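Local coordinates for protein sialidase B (Streptococcus pneumoniae serotype 4, PDB 4XJW) that cleaves terminal alpha-2,3-, alpha-2,6- and alpha-2,8-linked sialic acid residues from glycoconjugates, acting as an intramolecular trans-sialidase, at residues Asn316-Phe324 against Lys414-Ala422; Leu509-Phe517 against Val591-Trp600. The protein carries 1 engineered substitution. One frame throughout, in Å; residues are numbered along the deposited sequence.

Contact 1: Asn316-Phe324 against Lys414-Ala422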
loop_
_atom_site.group_PDB
_atom_site.type_symbol
_atom_site.label_atom_id
_atom_site.label_comp_id
_atom_site.label_asym_id
_atom_site.label_seq_id
_atom_site.Cartn_x
_atom_site.Cartn_y
_atom_site.Cartn_z
ATOM N N ASN A 316 -7.059 -10.532 -16.973
ATOM C CA ASN A 316 -6.891 -11.576 -17.987
ATOM C C ASN A 316 -7.015 -13.013 -17.476
ATOM O O ASN A 316 -6.793 -13.966 -18.223
ATOM C CB ASN A 316 -5.579 -11.379 -18.754
ATOM C CG ASN A 316 -4.353 -11.525 -17.868
ATOM O OD1 ASN A 316 -4.460 -11.572 -16.644
ATOM N ND2 ASN A 316 -3.185 -11.598 -18.485
ATOM N N ALA A 317 -7.376 -13.166 -16.204
ATOM C CA ALA A 317 -7.564 -14.488 -15.615
ATOM C C ALA A 317 -8.773 -15.169 -16.243
ATOM O O ALA A 317 -9.820 -14.544 -16.400
ATOM C CB ALA A 317 -7.746 -14.377 -14.108
ATOM N N ASN A 318 -8.624 -16.445 -16.592
ATOM C CA ASN A 318 -9.728 -17.221 -17.157
ATOM C C ASN A 318 -10.856 -17.369 -16.141
ATOM O O ASN A 318 -10.719 -18.096 -15.158
ATOM C CB ASN A 318 -9.224 -18.600 -17.595
ATOM C CG ASN A 318 -10.250 -19.378 -18.414
ATOM O OD1 ASN A 318 -11.459 -19.162 -18.307
ATOM N ND2 ASN A 318 -9.763 -20.306 -19.225
ATOM N N LYS A 319 -11.974 -16.696 -16.399
ATOM C CA LYS A 319 -13.085 -16.657 -15.448
ATOM C C LYS A 319 -13.892 -17.950 -15.430
ATOM O O LYS A 319 -14.669 -18.180 -14.504
ATOM C CB LYS A 319 -14.013 -15.479 -15.762
ATOM C CG LYS A 319 -13.327 -14.120 -15.752
ATOM C CD LYS A 319 -12.674 -13.848 -14.403
ATOM C CE LYS A 319 -12.091 -12.444 -14.345
ATOM N NZ LYS A 319 -11.021 -12.249 -15.359
ATOM N N ALA A 320 -13.704 -18.792 -16.444
ATOM C CA ALA A 320 -14.520 -19.999 -16.599
ATOM C C ALA A 320 -13.746 -21.293 -16.360
ATOM O O ALA A 320 -14.117 -22.357 -16.873
ATOM C CB ALA A 320 -15.162 -20.020 -17.981
ATOM N N ASP A 321 -12.676 -21.207 -15.574
ATOM C CA ASP A 321 -11.846 -22.366 -15.291
ATOM C C ASP A 321 -11.240 -22.231 -13.899
ATOM O O ASP A 321 -10.601 -21.223 -13.602
ATOM C CB ASP A 321 -10.728 -22.470 -16.329
ATOM C CG ASP A 321 -10.142 -23.857 -16.422
ATOM O OD1 ASP A 321 -10.072 -24.556 -15.390
ATOM O OD2 ASP A 321 -9.737 -24.245 -17.539
ATOM N N SER A 322 -11.440 -23.245 -13.062
ATOM C CA SER A 322 -10.935 -23.238 -11.687
ATOM C C SER A 322 -9.472 -23.637 -11.623
ATOM O O SER A 322 -8.778 -23.347 -10.644
ATOM C CB SER A 322 -11.742 -24.210 -10.827
ATOM O OG SER A 322 -11.416 -25.551 -11.150
ATOM N N GLY A 323 -9.010 -24.327 -12.660
ATOM C CA GLY A 323 -7.659 -24.858 -12.670
ATOM C C GLY A 323 -7.563 -26.262 -12.104
ATOM O O GLY A 323 -6.477 -26.838 -12.057
ATOM N N PHE A 324 -8.692 -26.812 -11.661
ATOM C CA PHE A 324 -8.705 -28.141 -11.058
ATOM C C PHE A 324 -9.685 -29.071 -11.757
ATOM O O PHE A 324 -10.739 -28.638 -12.214
ATOM C CB PHE A 324 -9.121 -28.077 -9.591
ATOM C CG PHE A 324 -8.224 -27.246 -8.732
ATOM C CD1 PHE A 324 -8.442 -25.885 -8.607
ATOM C CD2 PHE A 324 -7.178 -27.829 -8.032
ATOM C CE1 PHE A 324 -7.626 -25.110 -7.807
ATOM C CE2 PHE A 324 -6.351 -27.061 -7.235
ATOM C CZ PHE A 324 -6.580 -25.704 -7.117
ATOM N N LYS A 414 2.672 -26.186 -16.782
ATOM C CA LYS A 414 2.074 -24.918 -16.363
ATOM C C LYS A 414 0.634 -25.079 -15.887
ATOM O O LYS A 414 -0.130 -25.873 -16.442
ATOM C CB LYS A 414 2.166 -23.896 -17.506
ATOM C CG LYS A 414 3.597 -23.419 -17.719
ATOM C CD LYS A 414 3.756 -22.596 -18.986
ATOM C CE LYS A 414 3.409 -21.144 -18.775
ATOM N NZ LYS A 414 3.868 -20.313 -19.938
ATOM N N VAL A 415 0.269 -24.330 -14.848
ATOM C CA VAL A 415 -1.101 -24.339 -14.352
ATOM C C VAL A 415 -2.002 -23.496 -15.243
ATOM O O VAL A 415 -1.532 -22.703 -16.063
ATOM C CB VAL A 415 -1.188 -23.823 -12.901
ATOM C CG1 VAL A 415 -0.362 -24.701 -11.980
ATOM C CG2 VAL A 415 -0.712 -22.386 -12.812
ATOM N N THR A 416 -3.306 -23.675 -15.076
ATOM C CA THR A 416 -4.292 -22.871 -15.782
ATOM C C THR A 416 -4.073 -21.387 -15.484
ATOM O O THR A 416 -3.848 -21.019 -14.331
ATOM C CB THR A 416 -5.712 -23.278 -15.336
ATOM O OG1 THR A 416 -5.931 -24.668 -15.628
ATOM C CG2 THR A 416 -6.764 -22.439 -16.012
ATOM N N PRO A 417 -4.086 -20.536 -16.524
ATOM C CA PRO A 417 -3.890 -19.090 -16.349
ATOM C C PRO A 417 -5.117 -18.446 -15.739
ATOM O O PRO A 417 -5.869 -17.761 -16.416
ATOM C CB PRO A 417 -3.682 -18.583 -17.783
ATOM C CG PRO A 417 -4.440 -19.579 -18.623
ATOM C CD PRO A 417 -4.190 -20.902 -17.950
ATOM N N THR A 418 -5.315 -18.675 -14.447
ATOM C CA THR A 418 -6.448 -18.099 -13.739
ATOM C C THR A 418 -5.978 -17.764 -12.336
ATOM O O THR A 418 -4.830 -18.036 -12.003
ATOM C CB THR A 418 -7.644 -19.081 -13.700
ATOM O OG1 THR A 418 -8.821 -18.407 -13.230
ATOM C CG2 THR A 418 -7.337 -20.286 -12.813
ATOM N N ASN A 419 -6.845 -17.177 -11.518
ATOM C CA ASN A 419 -6.456 -16.826 -10.144
ATOM C C ASN A 419 -6.803 -17.921 -9.140
ATOM O O ASN A 419 -7.827 -18.608 -9.272
ATOM C CB ASN A 419 -7.113 -15.515 -9.723
ATOM C CG ASN A 419 -8.616 -15.570 -9.846
ATOM O OD1 ASN A 419 -9.146 -15.621 -10.958
ATOM N ND2 ASN A 419 -9.316 -15.569 -8.709
ATOM N N TYR A 420 -5.946 -18.068 -8.128
ATOM C CA TYR A 420 -6.127 -19.070 -7.083
ATOM C C TYR A 420 -6.054 -18.412 -5.707
ATOM O O TYR A 420 -5.656 -17.254 -5.594
ATOM C CB TYR A 420 -5.042 -20.149 -7.163
ATOM C CG TYR A 420 -4.929 -20.841 -8.503
ATOM C CD1 TYR A 420 -4.267 -20.236 -9.572
ATOM C CD2 TYR A 420 -5.473 -22.105 -8.697
ATOM C CE1 TYR A 420 -4.159 -20.873 -10.794
ATOM C CE2 TYR A 420 -5.371 -22.746 -9.916
ATOM C CZ TYR A 420 -4.719 -22.124 -10.957
ATOM O OH TYR A 420 -4.620 -22.767 -12.171
ATOM N N ILE A 421 -6.426 -19.157 -4.671
ATOM C CA ILE A 421 -6.179 -18.731 -3.293
ATOM C C ILE A 421 -5.245 -19.740 -2.657
ATOM O O ILE A 421 -5.443 -20.945 -2.810
ATOM C CB ILE A 421 -7.474 -18.648 -2.459
ATOM C CG1 ILE A 421 -8.422 -17.607 -3.045
ATOM C CG2 ILE A 421 -7.169 -18.281 -0.998
ATOM C CD1 ILE A 421 -9.741 -17.460 -2.277
ATOM N N ALA A 422 -4.221 -19.255 -1.961
ATOM C CA ALA A 422 -3.328 -20.152 -1.230
ATOM C C ALA A 422 -3.303 -19.771 0.228
ATOM O O ALA A 422 -3.659 -18.650 0.575
ATOM C CB ALA A 422 -1.940 -20.111 -1.796
HETATM O O HOH W 1 -6.100 -16.414 -18.856
HETATM O O HOH W 2 -7.400 -25.497 -17.923
HETATM O O HOH W 3 -9.004 -21.400 -8.743
HETATM O O HOH W 4 -4.325 -25.819 -13.493
#
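Ala317, Asn318, Ser322 and Gly323 pack against Thr416-Tyr420 at the neck of the domain inserted into the sialidase beta-propeller. The chain enters the insertion through 316-324 and leaves through 414-422, which runs on into propeller strand 420-426. The tight part centres on Thr418. This residue turns OG1 away from its own N (chi1 -169°), and Thr418 OG1 donates to Asn318 O at 2.7 Å, 32° off the carbonyl plane. Beside it, Asn318 N donates to Pro417 O at 3.1 Å in a nearly straight bond (174°). Gly323 CA packs 3.4 Å from Thr416 OG1. The Tyr420 hydroxyl also comes close to that CA, and Tyr420 OH donates to Thr416 O at 2.9 Å. This carbonyl accepts from Thr418 N as well. Phe324 CE1 meets the edge of the Tyr420 ring at CD2, 3.8 Å away, with the two ring planes steeply inclined. The outer side is looser and bridged by water. Pro417 is exposed, and one water links its O to Asn316 O. Asp321 CG rests against the Thr416 methyl CG2, and Asp321 OD1 forms a salt bridge with Lys334. A second water donates to Asp321 OD2 at 2.7 Å and lies 2.8 Å from Thr416 OG1.

Contact 2: Leu509-Phe517 against Val591-Trp600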
loop_
_atom_site.group_PDB
_atom_site.type_symbol
_atom_site.label_atom_id
_atom_site.label_comp_id
_atom_site.label_asym_id
_atom_site.label_seq_id
_atom_site.Cartn_x
_atom_site.Cartn_y
_atom_site.Cartn_z
ATOM N N LEU A 509 -20.199 -9.115 16.697
ATOM C CA LEU A 509 -20.913 -8.181 17.577
ATOM C C LEU A 509 -21.151 -8.762 18.960
ATOM O O LEU A 509 -21.038 -8.064 19.966
ATOM C CB LEU A 509 -22.263 -7.780 16.975
ATOM C CG LEU A 509 -22.234 -6.904 15.725
ATOM C CD1 LEU A 509 -23.642 -6.545 15.309
ATOM C CD2 LEU A 509 -21.401 -5.655 15.970
ATOM N N ARG A 510 -21.532 -10.032 18.984
ATOM C CA ARG A 510 -21.709 -10.795 20.209
ATOM C C ARG A 510 -21.629 -12.259 19.798
ATOM O O ARG A 510 -21.499 -12.556 18.621
ATOM C CB ARG A 510 -23.053 -10.472 20.864
ATOM C CG ARG A 510 -24.250 -10.587 19.936
ATOM C CD ARG A 510 -25.552 -10.300 20.673
ATOM N NE ARG A 510 -26.718 -10.310 19.788
ATOM C CZ ARG A 510 -27.560 -11.334 19.672
ATOM N NH1 ARG A 510 -27.373 -12.436 20.390
ATOM N NH2 ARG A 510 -28.595 -11.250 18.849
ATOM N N ASP A 511 -21.704 -13.177 20.747
ATOM C CA ASP A 511 -21.452 -14.576 20.439
ATOM C C ASP A 511 -22.258 -15.177 19.274
ATOM O O ASP A 511 -23.477 -15.318 19.350
ATOM C CB ASP A 511 -21.618 -15.415 21.701
ATOM C CG ASP A 511 -20.550 -16.453 21.829
ATOM O OD1 ASP A 511 -20.725 -17.537 21.237
ATOM O OD2 ASP A 511 -19.535 -16.179 22.510
ATOM N N GLY A 512 -21.558 -15.508 18.189
ATOM C CA GLY A 512 -22.169 -16.169 17.046
ATOM C C GLY A 512 -22.791 -15.220 16.046
ATOM O O GLY A 512 -23.260 -15.649 14.997
ATOM N N VAL A 513 -22.789 -13.932 16.381
ATOM C CA VAL A 513 -23.357 -12.889 15.527
ATOM C C VAL A 513 -22.233 -12.118 14.851
ATOM O O VAL A 513 -21.459 -11.434 15.519
ATOM C CB VAL A 513 -24.211 -11.917 16.339
ATOM C CG1 VAL A 513 -24.844 -10.861 15.442
ATOM C CG2 VAL A 513 -25.293 -12.689 17.103
ATOM N N ILE A 514 -22.165 -12.219 13.526
ATOM C CA ILE A 514 -21.123 -11.570 12.747
ATOM C C ILE A 514 -21.732 -10.492 11.866
ATOM O O ILE A 514 -22.695 -10.749 11.132
ATOM C CB ILE A 514 -20.418 -12.577 11.834
ATOM C CG1 ILE A 514 -19.859 -13.755 12.628
ATOM C CG2 ILE A 514 -19.293 -11.904 11.046
ATOM C CD1 ILE A 514 -19.432 -14.920 11.747
ATOM N N ARG A 515 -21.191 -9.281 11.928
ATOM C CA ARG A 515 -21.568 -8.291 10.929
ATOM C C ARG A 515 -20.414 -8.057 9.969
ATOM O O ARG A 515 -19.278 -7.849 10.386
ATOM C CB ARG A 515 -22.025 -6.975 11.533
ATOM C CG ARG A 515 -22.445 -5.975 10.443
ATOM C CD ARG A 515 -23.501 -5.028 10.920
ATOM N NE ARG A 515 -24.665 -5.759 11.389
ATOM C CZ ARG A 515 -25.546 -5.264 12.245
ATOM N NH1 ARG A 515 -25.394 -4.034 12.707
ATOM N NH2 ARG A 515 -26.569 -6.004 12.651
ATOM N N THR A 516 -20.726 -8.125 8.675
ATOM C CA THR A 516 -19.747 -7.913 7.614
ATOM C C THR A 516 -19.997 -6.565 6.965
ATOM O O THR A 516 -21.114 -6.298 6.540
ATOM C CB THR A 516 -19.868 -9.006 6.561
ATOM O OG1 THR A 516 -19.670 -10.289 7.175
ATOM C CG2 THR A 516 -18.836 -8.812 5.463
ATOM N N PHE A 517 -18.968 -5.719 6.905
ATOM C CA PHE A 517 -19.037 -4.434 6.210
ATOM C C PHE A 517 -18.301 -4.568 4.893
ATOM O O PHE A 517 -17.201 -5.123 4.845
ATOM C CB PHE A 517 -18.407 -3.324 7.057
ATOM C CG PHE A 517 -19.054 -3.159 8.404
ATOM C CD1 PHE A 517 -20.205 -2.392 8.553
ATOM C CD2 PHE A 517 -18.529 -3.790 9.514
ATOM C CE1 PHE A 517 -20.802 -2.239 9.784
ATOM C CE2 PHE A 517 -19.129 -3.649 10.758
ATOM C CZ PHE A 517 -20.266 -2.878 10.895
ATOM N N VAL A 591 -23.352 -0.033 19.631
ATOM C CA VAL A 591 -24.364 -1.040 19.340
ATOM C C VAL A 591 -25.591 -0.886 20.234
ATOM O O VAL A 591 -25.476 -0.787 21.458
ATOM C CB VAL A 591 -23.800 -2.475 19.485
ATOM C CG1 VAL A 591 -24.875 -3.507 19.185
ATOM C CG2 VAL A 591 -22.601 -2.671 18.568
ATOM N N ASN A 592 -26.756 -0.849 19.597
ATOM C CA ASN A 592 -28.035 -0.904 20.286
ATOM C C ASN A 592 -28.365 -2.372 20.545
ATOM O O ASN A 592 -28.652 -3.120 19.609
ATOM C CB ASN A 592 -29.115 -0.251 19.419
ATOM C CG ASN A 592 -30.444 -0.100 20.140
ATOM O OD1 ASN A 592 -30.685 -0.735 21.164
ATOM N ND2 ASN A 592 -31.315 0.746 19.601
ATOM N N LYS A 593 -28.319 -2.784 21.810
ATOM C CA LYS A 593 -28.518 -4.189 22.171
ATOM C C LYS A 593 -29.923 -4.703 21.847
ATOM O O LYS A 593 -30.162 -5.909 21.829
ATOM C CB LYS A 593 -28.202 -4.414 23.649
ATOM C CG LYS A 593 -26.780 -4.049 24.042
ATOM C CD LYS A 593 -25.749 -4.914 23.318
ATOM C CE LYS A 593 -25.783 -6.355 23.805
ATOM N NZ LYS A 593 -24.700 -7.186 23.191
ATOM N N GLU A 594 -30.839 -3.779 21.581
ATOM C CA GLU A 594 -32.213 -4.104 21.216
ATOM C C GLU A 594 -32.261 -4.967 19.959
ATOM O O GLU A 594 -32.915 -6.013 19.926
ATOM C CB GLU A 594 -32.967 -2.803 20.944
ATOM C CG GLU A 594 -34.465 -2.819 21.178
ATOM C CD GLU A 594 -35.119 -1.526 20.708
ATOM O OE1 GLU A 594 -34.565 -0.882 19.790
ATOM O OE2 GLU A 594 -36.175 -1.152 21.260
ATOM N N ASP A 595 -31.556 -4.517 18.925
ATOM C CA ASP A 595 -31.719 -5.062 17.584
ATOM C C ASP A 595 -30.394 -5.168 16.835
ATOM O O ASP A 595 -30.379 -5.339 15.613
ATOM C CB ASP A 595 -32.661 -4.164 16.788
ATOM C CG ASP A 595 -32.250 -2.701 16.844
ATOM O OD1 ASP A 595 -31.173 -2.399 17.409
ATOM O OD2 ASP A 595 -33.002 -1.852 16.319
ATOM N N ASP A 596 -29.293 -5.043 17.573
ATOM C CA ASP A 596 -27.952 -5.097 16.995
ATOM C C ASP A 596 -27.694 -3.989 15.974
ATOM O O ASP A 596 -26.761 -4.081 15.177
ATOM C CB ASP A 596 -27.676 -6.472 16.369
ATOM C CG ASP A 596 -27.624 -7.583 17.396
ATOM O OD1 ASP A 596 -26.979 -7.393 18.444
ATOM O OD2 ASP A 596 -28.229 -8.646 17.147
ATOM N N SER A 597 -28.515 -2.945 15.986
ATOM C CA SER A 597 -28.250 -1.804 15.121
ATOM C C SER A 597 -27.103 -0.979 15.708
ATOM O O SER A 597 -26.778 -1.101 16.897
ATOM C CB SER A 597 -29.499 -0.938 14.919
ATOM O OG SER A 597 -29.848 -0.250 16.104
ATOM N N ILE A 598 -26.488 -0.151 14.866
ATOM C CA ILE A 598 -25.320 0.629 15.260
ATOM C C ILE A 598 -25.522 2.117 15.003
ATOM O O ILE A 598 -25.869 2.523 13.884
ATOM C CB ILE A 598 -24.061 0.170 14.485
ATOM C CG1 ILE A 598 -23.781 -1.315 14.729
ATOM C CG2 ILE A 598 -22.856 1.023 14.861
ATOM C CD1 ILE A 598 -22.566 -1.849 13.978
ATOM N N ASP A 599 -25.321 2.923 16.044
ATOM C CA ASP A 599 -25.354 4.377 15.917
ATOM C C ASP A 599 -23.945 4.910 15.705
ATOM O O ASP A 599 -23.125 4.901 16.626
ATOM C CB ASP A 599 -25.972 5.017 17.166
ATOM C CG ASP A 599 -25.743 6.517 17.230
ATOM O OD1 ASP A 599 -25.782 7.185 16.170
ATOM O OD2 ASP A 599 -25.520 7.030 18.347
ATOM N N TRP A 600 -23.662 5.377 14.490
ATOM C CA TRP A 600 -22.345 5.935 14.175
ATOM C C TRP A 600 -22.194 7.330 14.773
ATOM O O TRP A 600 -22.607 8.335 14.192
ATOM C CB TRP A 600 -22.098 5.911 12.667
ATOM C CG TRP A 600 -22.301 4.535 12.118
ATOM C CD1 TRP A 600 -23.394 4.071 11.446
ATOM C CD2 TRP A 600 -21.403 3.420 12.242
ATOM N NE1 TRP A 600 -23.226 2.744 11.127
ATOM C CE2 TRP A 600 -22.012 2.323 11.600
ATOM C CE3 TRP A 600 -20.142 3.251 12.824
ATOM C CZ2 TRP A 600 -21.399 1.072 11.526
ATOM C CZ3 TRP A 600 -19.543 2.010 12.753
ATOM C CH2 TRP A 600 -20.167 0.936 12.115
#
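Strand 513-517 and strand 597-600 come within 11.2 Å of each other at 47° between their directions, too far apart to pair. Side chains span the gap. Arg510 grips the Asp596 carboxylate side-on. Arg510 NE donates to Asp596 OD1 at 3.2 Å and Arg510 NH2 to Asp596 OD2 at 3.1 Å; each oxygen accepts on its syn lone pair. The guanidinium and carboxylate planes are only 23° apart, and Val513 CG2 covers one face of the guanidinium. Asp596 OD2 has a second salt-bridge partner in Arg531, so two arginines gather round one carboxylate. The contact joins neighbouring blades of the six-bladed sialidase propeller: a tight type II turn in one blade faces the loop of a hairpin in the next. Arg515, bent at chi3 (-57°), turns its NH1 onto the backbone O of Asp596 at 2.8 Å, with a weak bond from NH2 to the same oxygen. Its NE is taken by Thr529 OG1. Leu509 CD1 sits 3.8 Å above the centre of the Arg515 guanidinium plane. Further along, the edge of the Phe517 ring meets Ile598, CZ to CD1 at 4.0 Å. Phe517 CE1 approaches the edge of the Trp600 indole at CZ2, 3.8 Å away. Ile598 CG2 lies over the centre of one indole face, 3.5 Å above it.

How the contacts relate
Contact 1 closes before contact 2 opens along the chain. Their centres are 37 Å apart, and their nearest atoms about 15 Å, so they do not touch. Both concern the propeller, but in different ways. Contact 1 joins the two linkers of the inserted domain where they leave and re-enter one propeller sheet, between strands 301-308 and 420-426. Contact 2 joins two later blades, the sheet of 504-510 and 513-518 and the sheet of 584-592 and 597-605. One end of each approaches the active-site region: Asn316 is about 10 Å, side chain to side chain, from Asp232, the probable proton acceptor, and Phe517 about 9 Å from Arg519, a probable substrate-binding residue.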